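Local coordinates for HIT domain-containing protein (Sulfolobus tokodaii, PDB 2EO4), which probably binds nucleotides and acts as a zinc-containing hydrolase of the histidine triad family, perhaps with adenylylsulfatase activity, at residues L48-D51 / E52-A56. Sequence-based numbering, arbitrary orientation.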
loop_
_atom_site.group_PDB
_atom_site.type_symbol
_atom_site.label_atom_id
_atom_site.label_comp_id
_atom_site.label_asym_id
_atom_site.label_seq_id
_atom_site.Cartn_x
_atom_site.Cartn_y
_atom_site.Cartn_z
ATOM N N LEU A 48 -1.018 4.895 -9.923
ATOM C CA LEU A 48 -0.632 4.536 -11.284
ATOM C C LEU A 48 -0.129 5.694 -12.142
ATOM O O LEU A 48 0.545 5.473 -13.152
ATOM C CB LEU A 48 -1.811 3.858 -11.985
ATOM C CG LEU A 48 -2.432 2.687 -11.214
ATOM C CD1 LEU A 48 -3.588 2.114 -12.011
ATOM C CD2 LEU A 48 -1.381 1.617 -10.950
ATOM N N GLU A 49 -0.452 6.919 -11.745
ATOM C CA GLU A 49 -0.038 8.095 -12.512
ATOM C C GLU A 49 1.298 8.679 -12.070
ATOM O O GLU A 49 1.845 9.558 -12.735
ATOM C CB GLU A 49 -1.114 9.183 -12.430
ATOM C CG GLU A 49 -2.447 8.806 -13.052
ATOM C CD GLU A 49 -2.335 8.487 -14.527
ATOM O OE1 GLU A 49 -1.613 9.218 -15.238
ATOM O OE2 GLU A 49 -2.977 7.512 -14.978
ATOM N N ALA A 50 1.827 8.189 -10.953
ATOM C CA ALA A 50 3.094 8.688 -10.435
ATOM C C ALA A 50 4.287 8.024 -11.117
ATOM O O ALA A 50 4.225 6.851 -11.483
ATOM C CB ALA A 50 3.165 8.455 -8.929
ATOM N N ASP A 51 5.369 8.781 -11.285
ATOM C CA ASP A 51 6.582 8.248 -11.904
ATOM C C ASP A 51 7.264 7.314 -10.907
ATOM O O ASP A 51 6.992 7.372 -9.709
ATOM C CB ASP A 51 7.540 9.383 -12.280
ATOM C CG ASP A 51 7.978 10.194 -11.079
ATOM O OD1 ASP A 51 7.192 11.043 -10.614
ATOM O OD2 ASP A 51 9.105 9.972 -10.588
ATOM N N GLU A 52 8.161 6.464 -11.400
ATOM C CA GLU A 52 8.854 5.507 -10.542
ATOM C C GLU A 52 9.704 6.114 -9.430
ATOM O O GLU A 52 9.759 5.568 -8.328
ATOM C CB GLU A 52 9.716 4.565 -11.389
ATOM C CG GLU A 52 8.922 3.728 -12.376
ATOM C CD GLU A 52 9.757 2.633 -13.012
ATOM O OE1 GLU A 52 10.905 2.914 -13.412
ATOM O OE2 GLU A 52 9.263 1.494 -13.120
ATOM N N ASP A 53 10.376 7.228 -9.704
ATOM C CA ASP A 53 11.202 7.852 -8.675
ATOM C C ASP A 53 10.347 8.357 -7.514
ATOM O O ASP A 53 10.747 8.263 -6.353
ATOM C CB ASP A 53 12.030 8.998 -9.262
ATOM C CG ASP A 53 13.091 8.510 -10.229
ATOM O OD1 ASP A 53 13.608 7.389 -10.029
ATOM O OD2 ASP A 53 13.411 9.252 -11.181
ATOM N N THR A 54 9.174 8.894 -7.825
ATOM C CA THR A 54 8.276 9.375 -6.784
ATOM C C THR A 54 7.775 8.194 -5.952
ATOM O O THR A 54 7.746 8.257 -4.722
ATOM C CB THR A 54 7.056 10.111 -7.381
ATOM O OG1 THR A 54 7.488 11.323 -8.011
ATOM C CG2 THR A 54 6.052 10.459 -6.288
ATOM N N LEU A 55 7.382 7.118 -6.627
ATOM C CA LEU A 55 6.879 5.935 -5.932
ATOM C C LEU A 55 7.950 5.296 -5.056
ATOM O O LEU A 55 7.662 4.814 -3.959
ATOM C CB LEU A 55 6.347 4.906 -6.938
ATOM C CG LEU A 55 5.077 5.294 -7.701
ATOM C CD1 LEU A 55 4.673 4.161 -8.635
ATOM C CD2 LEU A 55 3.949 5.584 -6.713
ATOM N N ALA A 56 9.188 5.295 -5.539
ATOM C CA ALA A 56 10.291 4.709 -4.785
ATOM C C ALA A 56 10.549 5.482 -3.498
ATOM O O ALA A 56 10.710 4.888 -2.429
ATOM C CB ALA A 56 11.558 4.680 -5.645
#
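Asp-51 reaches forward with its carboxylate to the first turn of helix 52-72 and grips Thr-54 with both oxygens. OD2 accepts from the Thr-54 backbone N at 3.0 Å, a bent bond (147° at the hydrogen) that reaches the oxygen from above the carboxylate plane. OD1 takes the Thr-54 hydroxyl, with OG1 2.6 Å away on its syn side and somewhat out of plane. The two side chains cross at roughly a right angle, and chi1 of Asp-51, 60°, sets CG between its own N and carbonyl carbon, from where the carboxylate can reach the Thr-54 amide and hydroxyl. This is an N-cap, the aspartate satisfying an N-H that has no preceding turn to pair with, and it starts the long helix of the HIT domain that follows the loop after strand 36-40. Without this carboxylate, as with an alanine here, the Thr-54 amide and hydroxyl would probably each lose their side-chain acceptor and the helix start would be likely to fray. The partial positive charge of the helix start may ease the repulsion between Asp-51 and Asp-53, whose OD2 atoms are 4.4 Å apart.

On the backbone, Leu-55 N donates to Asp-51 O at 3.1 Å, nearly straight (164°), closing the first helical turn. The apolar contact is Ala-50 CB on Leu-55 CD2, 3.7 Å away. Separately, the side chain of Phe-44 touches those of Asp-51 and Thr-54. Ala-50 O accepts a hydrogen bond from Lys-63 of the second subunit, whose Ala-56 packs on Ala-56 of this chain, placing the helix start at the dimer interface.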